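Local coordinates for protein bile acid 7a-dehydratase, BaiE (Clostridium hiranonis DSM 13275, PDB 4L8P) that probably catalyses bile acid 7-alpha-dehydration, the elimination of water from a bile-acid intermediate on the bacterial route from primary to secondary bile acids, at residues N37-E40 with A41-L45; K46-Y49 with F50-L53; E88-A91 with A92-K96. All blocks are in the same frame, centred on the assembly; numbering follows the deposited sequence.

Contact 1 (N37-E40 with A41-L45); sequences NDIE and AIKQL
Glu-40 and Gln-44, one turn apart on helix 22-55, join side chain to side chain: Gln-44 NE2 donates to Glu-40 OE2 over 2.9 Å, with an N-H...O angle of 160°. The amide directs its N-H almost within its own plane, whereas the carboxylate stands nearly upright to it (planes 81° apart) and accepts the bond through the anti lone pair of OE2. NE2 also bonds to Ile-109 O of the second subunit. CG anti to the backbone N sends Glu-40 forward along the helix, and the bend at chi2 (62°) turns its carboxylate across toward Gln-44. Its other oxygen serves a different partner. Lys-43, running extended at about a right angle to Glu-40, keeps NZ 4.7 Å from OE1, and a water fills the interval, donating to Glu-40 OE1 (2.8 Å) and accepting from Lys-43 NZ (2.8 Å). The aliphatic part of this lysine lies side by side with Ile-39, whose CG2 touches Lys-43 CE at 3.6 Å. Beneath the side chains, regular i to i+4 backbone bonds link Asn-37 through Glu-40 to Ala-41 through Gln-44.

The direct salt bridges run between chains: Glu-40 OE1 with Lys-43 of the second subunit, and Lys-43 NZ with Glu-40 of the third. With direct pairing between subunits and water bridging within the helix, both groups probably stay ionised, consistent with a cycle of Glu-Lys pairs running round the three chains.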
loop_
_atom_site.group_PDB
_atom_site.type_symbol
_atom_site.label_atom_id
_atom_site.label_comp_id
_atom_site.label_asym_id
_atom_site.label_seq_id
_atom_site.Cartn_x
_atom_site.Cartn_y
_atom_site.Cartn_z
ATOM N N ASN A 37 -15.921 -8.837 4.721
ATOM C CA ASN A 37 -16.172 -8.910 3.283
ATOM C C ASN A 37 -16.385 -7.535 2.648
ATOM O O ASN A 37 -15.852 -7.257 1.548
ATOM C CB ASN A 37 -17.398 -9.782 2.967
ATOM C CG ASN A 37 -17.079 -11.266 2.998
ATOM O OD1 ASN A 37 -15.920 -11.663 2.891
ATOM N ND2 ASN A 37 -18.109 -12.087 3.111
ATOM N N ASP A 38 -17.174 -6.684 3.312
ATOM C CA ASP A 38 -17.400 -5.307 2.826
ATOM C C ASP A 38 -16.096 -4.493 2.779
ATOM O O ASP A 38 -15.820 -3.802 1.792
ATOM C CB ASP A 38 -18.454 -4.602 3.678
ATOM C CG ASP A 38 -19.861 -5.095 3.411
ATOM O OD1 ASP A 38 -20.169 -5.565 2.297
ATOM O OD2 ASP A 38 -20.667 -4.981 4.345
ATOM N N ILE A 39 -15.270 -4.634 3.811
ATOM C CA ILE A 39 -14.002 -3.919 3.863
ATOM C C ILE A 39 -13.142 -4.349 2.679
ATOM O O ILE A 39 -12.552 -3.497 1.974
ATOM C CB ILE A 39 -13.287 -4.133 5.198
ATOM C CG1 ILE A 39 -14.009 -3.364 6.303
ATOM C CG2 ILE A 39 -11.795 -3.733 5.110
ATOM C CD1 ILE A 39 -13.498 -3.711 7.694
ATOM N N GLU A 40 -13.034 -5.658 2.469
ATOM C CA GLU A 40 -12.231 -6.148 1.346
ATOM C C GLU A 40 -12.786 -5.697 -0.010
ATOM O O GLU A 40 -12.012 -5.338 -0.886
ATOM C CB GLU A 40 -12.083 -7.678 1.405
ATOM C CG GLU A 40 -11.249 -8.274 0.287
ATOM C CD GLU A 40 -9.788 -7.802 0.254
ATOM O OE1 GLU A 40 -9.257 -7.257 1.247
ATOM O OE2 GLU A 40 -9.142 -8.007 -0.803
ATOM N N ALA A 41 -14.109 -5.723 -0.191
ATOM C CA ALA A 41 -14.759 -5.282 -1.430
ATOM C C ALA A 41 -14.460 -3.806 -1.718
ATOM O O ALA A 41 -14.139 -3.438 -2.848
ATOM C CB ALA A 41 -16.245 -5.480 -1.319
ATOM N N ILE A 42 -14.476 -3.006 -0.666
ATOM C CA ILE A 42 -14.157 -1.565 -0.774
ATOM C C ILE A 42 -12.686 -1.336 -1.152
ATOM O O ILE A 42 -12.362 -0.503 -2.011
ATOM C CB ILE A 42 -14.592 -0.770 0.482
ATOM C CG1 ILE A 42 -16.126 -0.713 0.531
ATOM C CG2 ILE A 42 -13.981 0.614 0.500
ATOM C CD1 ILE A 42 -16.684 -0.332 1.892
ATOM N N LYS A 43 -11.778 -2.052 -0.503
ATOM C CA LYS A 43 -10.342 -1.934 -0.863
ATOM C C LYS A 43 -10.105 -2.300 -2.348
ATOM O O LYS A 43 -9.315 -1.640 -3.035
ATOM C CB LYS A 43 -9.481 -2.820 0.028
ATOM C CG LYS A 43 -9.457 -2.388 1.475
ATOM C CD LYS A 43 -8.667 -3.406 2.261
ATOM C CE LYS A 43 -8.508 -2.999 3.711
ATOM N NZ LYS A 43 -7.869 -4.120 4.457
ATOM N N GLN A 44 -10.813 -3.318 -2.850
ATOM C CA GLN A 44 -10.673 -3.738 -4.259
ATOM C C GLN A 44 -11.328 -2.760 -5.235
ATOM O O GLN A 44 -10.823 -2.534 -6.329
ATOM C CB GLN A 44 -11.210 -5.139 -4.483
ATOM C CG GLN A 44 -10.431 -6.192 -3.699
ATOM C CD GLN A 44 -10.473 -7.596 -4.283
ATOM O OE1 GLN A 44 -10.664 -7.781 -5.482
ATOM N NE2 GLN A 44 -10.212 -8.578 -3.438
ATOM N N LEU A 45 -12.417 -2.150 -4.785
ATOM C CA LEU A 45 -13.114 -1.104 -5.540
ATOM C C LEU A 45 -12.187 0.080 -5.742
ATOM O O LEU A 45 -12.047 0.613 -6.850
ATOM C CB LEU A 45 -14.385 -0.661 -4.783
ATOM C CG LEU A 45 -15.106 0.611 -5.247
ATOM C CD1 LEU A 45 -15.712 0.410 -6.618
ATOM C CD2 LEU A 45 -16.178 0.994 -4.236
HETATM O O HOH W 1 -9.452 -6.396 3.854
#

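Contact 2 (K46-Y49 with F50-L53); sequences KAKY and FRCL
Tyr-49 lies across the start of the next residue and then alongside Leu-53, so that its side chain meets first the next residue and then the following turn of helix 22-55. CB sits 3.2 Å from the backbone N of Phe-50, next in sequence. Because CG is anti to the backbone N (chi1 173°), the ring runs on beside the carbonyl end of its own residue. CD1 then reaches Phe-50 CD1 at 3.8 Å, and the two rings form an offset edge-to-face pair, the edge of Tyr-49 turned toward the face of Phe-50, with centroids 5.7 Å apart and planes at 69°. One atom further out, Tyr-49 CE1 meets Leu-53 CD2 at 3.9 Å, the two side chains pointing the same way. The tyrosine side chain also comes within about 3 Å of a bound pentaethylene glycol; the molecule probably comes from the crystallisation liquor but may mark a pocket.

The helix is the long one that packs against the curved antiparallel sheet in the cystatin-like fold of SnoaL-like proteins, and Phe-50 and Leu-53 both touch His-102 of strand 98-111.

Phe-50 is also flanked by Lys-46, one turn back. The lysine bends at chi2, bringing CG to 3.6 Å from Phe-50 CE2 and CE to 3.4 Å from Phe-50 CZ. Its NZ continues to a salt bridge with Asp-147 and a cation-pi contact with Trp-121. On another side of the helix, Arg-51 NH2 rests 3.7 Å from Lys-48 CG, while the arginine pairs through NE with Glu-108 of the second subunit and Lys-48 NZ bonds to Thr-63.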
loop_
_atom_site.group_PDB
_atom_site.type_symbol
_atom_site.label_atom_id
_atom_site.label_comp_id
_atom_site.label_asym_id
_atom_site.label_seq_id
_atom_site.Cartn_x
_atom_site.Cartn_y
_atom_site.Cartn_z
ATOM N N LYS A 46 -11.568 0.549 -4.656
ATOM C CA LYS A 46 -10.646 1.687 -4.776
ATOM C C LYS A 46 -9.423 1.338 -5.632
ATOM O O LYS A 46 -8.953 2.164 -6.428
ATOM C CB LYS A 46 -10.218 2.199 -3.403
ATOM C CG LYS A 46 -9.467 3.538 -3.468
ATOM C CD LYS A 46 -10.392 4.682 -3.932
ATOM C CE LYS A 46 -9.740 6.037 -3.706
ATOM N NZ LYS A 46 -10.663 7.168 -3.781
ATOM N N ALA A 47 -8.934 0.115 -5.511
ATOM C CA ALA A 47 -7.836 -0.369 -6.364
ATOM C C ALA A 47 -8.205 -0.289 -7.839
ATOM O O ALA A 47 -7.419 0.192 -8.652
ATOM C CB ALA A 47 -7.472 -1.786 -5.991
ATOM N N LYS A 48 -9.411 -0.742 -8.162
ATOM C CA LYS A 48 -9.918 -0.710 -9.526
ATOM C C LYS A 48 -10.029 0.741 -10.007
ATOM O O LYS A 48 -9.668 1.041 -11.152
ATOM C CB LYS A 48 -11.272 -1.426 -9.625
ATOM C CG LYS A 48 -11.915 -1.397 -10.992
ATOM C CD LYS A 48 -13.253 -2.144 -10.982
ATOM C CE LYS A 48 -14.009 -1.989 -12.293
ATOM N NZ LYS A 48 -15.402 -2.552 -12.200
ATOM N N TYR A 49 -10.543 1.633 -9.163
ATOM C CA TYR A 49 -10.617 3.052 -9.509
ATOM C C TYR A 49 -9.241 3.595 -9.939
ATOM O O TYR A 49 -9.121 4.237 -10.997
ATOM C CB TYR A 49 -11.229 3.857 -8.338
ATOM C CG TYR A 49 -11.186 5.348 -8.524
ATOM C CD1 TYR A 49 -10.077 6.079 -8.101
ATOM C CD2 TYR A 49 -12.233 6.025 -9.147
ATOM C CE1 TYR A 49 -9.996 7.440 -8.313
ATOM C CE2 TYR A 49 -12.170 7.404 -9.352
ATOM C CZ TYR A 49 -11.046 8.098 -8.942
ATOM O OH TYR A 49 -10.979 9.476 -9.121
ATOM N N PHE A 50 -8.206 3.356 -9.119
ATOM C CA PHE A 50 -6.873 3.878 -9.442
ATOM C C PHE A 50 -6.282 3.275 -10.697
ATOM O O PHE A 50 -5.698 3.979 -11.521
ATOM C CB PHE A 50 -5.883 3.662 -8.281
ATOM C CG PHE A 50 -6.153 4.495 -7.053
ATOM C CD1 PHE A 50 -6.417 5.852 -7.143
ATOM C CD2 PHE A 50 -6.077 3.907 -5.786
ATOM C CE1 PHE A 50 -6.616 6.608 -5.994
ATOM C CE2 PHE A 50 -6.282 4.668 -4.649
ATOM C CZ PHE A 50 -6.548 6.009 -4.760
ATOM N N ARG A 51 -6.463 1.972 -10.854
ATOM C CA ARG A 51 -5.986 1.280 -12.036
ATOM C C ARG A 51 -6.664 1.815 -13.306
ATOM O O ARG A 51 -6.005 2.061 -14.321
ATOM C CB ARG A 51 -6.185 -0.237 -11.846
ATOM C CG ARG A 51 -5.853 -1.099 -13.029
ATOM C CD ARG A 51 -5.905 -2.585 -12.630
ATOM N NE ARG A 51 -7.175 -3.044 -12.051
ATOM C CZ ARG A 51 -8.276 -3.362 -12.754
ATOM N NH1 ARG A 51 -8.307 -3.233 -14.082
ATOM N NH2 ARG A 51 -9.364 -3.790 -12.121
ATOM N N CYS A 52 -7.979 2.015 -13.254
ATOM C CA CYS A 52 -8.698 2.556 -14.409
ATOM C C CYS A 52 -8.352 4.033 -14.667
ATOM O O CYS A 52 -8.269 4.454 -15.830
ATOM C CB CYS A 52 -10.194 2.385 -14.245
ATOM S SG CYS A 52 -10.721 0.660 -14.277
ATOM N N LEU A 53 -8.166 4.800 -13.592
ATOM C CA LEU A 53 -7.797 6.205 -13.699
ATOM C C LEU A 53 -6.468 6.364 -14.442
ATOM O O LEU A 53 -6.358 7.119 -15.408
ATOM C CB LEU A 53 -7.703 6.832 -12.308
ATOM C CG LEU A 53 -7.263 8.300 -12.179
ATOM C CD1 LEU A 53 -8.268 9.202 -12.864
ATOM C CD2 LEU A 53 -7.134 8.680 -10.733
#

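Contact 3 (E88-A91 with A92-K96); sequences EYLA and AAMPK
Ala-93 sets its methyl group over one face of the Tyr-89 ring, a CH-pi contact in which CB lies 4.0 Å from the ring centroid and 23° off the ring normal. The methyl is displaced toward the hydroxyl end, so the closest ring atom is Tyr-89 CZ, 3.7 Å from Ala-93 CB. With CG anti to its backbone N (chi1 168°), the tyrosine swings along the helix toward the next turn and slides under this small residue; its ring also meets that of Phe-80. The same pair is joined by the backbone, Ala-93 N donating to Tyr-89 O over 2.8 Å.

Leu-90 packs against Trp-58, Leu-61 and Leu-53. Selenomethionine Met-94 runs beside it toward Ser-100 and His-102, although the residue is modelled in two conformers and the detail there is uncertain. The outer side is looser. Glu-88 and Ala-92 are exposed, and the bond from Ala-92 N to Glu-88 O is stretched to 3.3 Å and weak.

At the end of the helix the pattern changes. Met-94 N still bonds to Leu-90 O at 2.8 Å, but its residue has already left helical geometry, and Pro-95 offers no N-H to Ala-91 O. A water takes that place, donating to Ala-91 O (2.9 Å) and to Met-94 O (2.8 Å), while Lys-56 NZ binds the carbonyls of both Met-94 and Pro-95. This is the C-terminal end of a helix followed by a proline, with a water at the last carbonyls, where helix 83-93 of the SnoaL-like domain leads to strand 98-111.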
loop_
_atom_site.group_PDB
_atom_site.type_symbol
_atom_site.label_atom_id
_atom_site.label_comp_id
_atom_site.label_asym_id
_atom_site.label_seq_id
_atom_site.Cartn_x
_atom_site.Cartn_y
_atom_site.Cartn_z
ATOM N N GLU A 88 -16.145 12.259 -18.493
ATOM C CA GLU A 88 -15.883 13.289 -19.497
ATOM C C GLU A 88 -14.862 14.326 -19.034
ATOM O O GLU A 88 -13.993 14.726 -19.796
ATOM C CB GLU A 88 -17.169 13.979 -19.949
ATOM C CG GLU A 88 -17.993 13.095 -20.869
ATOM C CD GLU A 88 -19.378 13.657 -21.196
ATOM O OE1 GLU A 88 -19.998 14.348 -20.348
ATOM O OE2 GLU A 88 -19.856 13.374 -22.313
ATOM N N TYR A 89 -14.983 14.779 -17.795
ATOM C CA TYR A 89 -13.998 15.687 -17.221
ATOM C C TYR A 89 -12.607 15.014 -17.194
ATOM O O TYR A 89 -11.619 15.606 -17.633
ATOM C CB TYR A 89 -14.397 16.152 -15.801
ATOM C CG TYR A 89 -13.247 16.860 -15.090
ATOM C CD1 TYR A 89 -12.969 18.218 -15.338
ATOM C CD2 TYR A 89 -12.397 16.165 -14.226
ATOM C CE1 TYR A 89 -11.894 18.858 -14.727
ATOM C CE2 TYR A 89 -11.311 16.796 -13.621
ATOM C CZ TYR A 89 -11.068 18.136 -13.874
ATOM O OH TYR A 89 -9.992 18.740 -13.263
ATOM N N LEU A 90 -12.541 13.809 -16.657
ATOM C CA LEU A 90 -11.247 13.139 -16.481
ATOM C C LEU A 90 -10.542 12.864 -17.808
ATOM O O LEU A 90 -9.324 13.068 -17.924
ATOM C CB LEU A 90 -11.379 11.862 -15.673
ATOM C CG LEU A 90 -11.771 12.015 -14.191
ATOM C CD1 LEU A 90 -12.022 10.643 -13.584
ATOM C CD2 LEU A 90 -10.722 12.766 -13.378
ATOM N N ALA A 91 -11.302 12.438 -18.809
ATOM C CA ALA A 91 -10.733 12.177 -20.130
ATOM C C ALA A 91 -10.098 13.435 -20.728
ATOM O O ALA A 91 -9.028 13.352 -21.342
ATOM C CB ALA A 91 -11.794 11.601 -21.047
ATOM N N ALA A 92 -10.733 14.592 -20.518
ATOM C CA ALA A 92 -10.179 15.882 -20.955
ATOM C C ALA A 92 -9.020 16.360 -20.096
ATOM O O ALA A 92 -8.023 16.853 -20.622
ATOM C CB ALA A 92 -11.274 16.956 -20.996
ATOM N N ALA A 93 -9.145 16.211 -18.779
ATOM C CA ALA A 93 -8.130 16.676 -17.835
ATOM C C ALA A 93 -6.866 15.824 -17.795
ATOM O O ALA A 93 -5.786 16.348 -17.462
ATOM C CB ALA A 93 -8.711 16.804 -16.437
HETATM N N MSE A 94 -6.991 14.547 -18.177
HETATM C CA MSE A 94 -5.898 13.569 -18.087
HETATM C C MSE A 94 -5.709 12.955 -19.455
HETATM O O MSE A 94 -5.964 11.757 -19.677
HETATM C CB MSE A 94 -6.237 12.562 -17.026
HETATM C CG MSE A 94 -6.429 13.322 -15.729
HETATM SE SE MSE A 94 -6.751 11.986 -14.389
HETATM C CE MSE A 94 -4.934 11.404 -14.112
ATOM N N PRO A 95 -5.252 13.774 -20.409
ATOM C CA PRO A 95 -5.155 13.297 -21.794
ATOM C C PRO A 95 -3.998 12.300 -21.993
ATOM O O PRO A 95 -3.218 12.048 -21.042
ATOM C CB PRO A 95 -4.904 14.583 -22.570
ATOM C CG PRO A 95 -4.095 15.408 -21.620
ATOM C CD PRO A 95 -4.788 15.178 -20.304
ATOM N N LYS A 96 -3.882 11.757 -23.208
ATOM C CA LYS A 96 -2.843 10.762 -23.528
ATOM C C LYS A 96 -1.434 11.277 -23.227
ATOM O O LYS A 96 -0.566 10.488 -22.859
ATOM C CB LYS A 96 -2.925 10.327 -24.997
ATOM C CG LYS A 96 -4.180 9.523 -25.331
ATOM C CD LYS A 96 -4.072 8.061 -24.914
ATOM C CE LYS A 96 -3.662 7.176 -26.085
ATOM N NZ LYS A 96 -3.507 5.749 -25.685
HETATM O O HOH W 2 -7.711 10.799 -21.678
#

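From the N terminus the three contacts follow in series, and none nests within or crosses another. Each joins adjoining segments, so none closes a long loop: contacts 1 and 2 are turns of helix, and contact 3 is the end of one. Contacts 1 and 2 succeed one another along helix 22-55, their centres about 13 Å apart; both meet the second subunit, so this one helix serves the sheet and the assembly together. The chain then passes through helix 58-62 and the 73-74/79-80 hairpin before contact 3 ends helix 83-93. There it returns to contact 2, where Leu-53 CD1 packs 4.1 Å from Leu-90 CD1. Contacts 1 and 3 lie on opposite sides of the chain's centre.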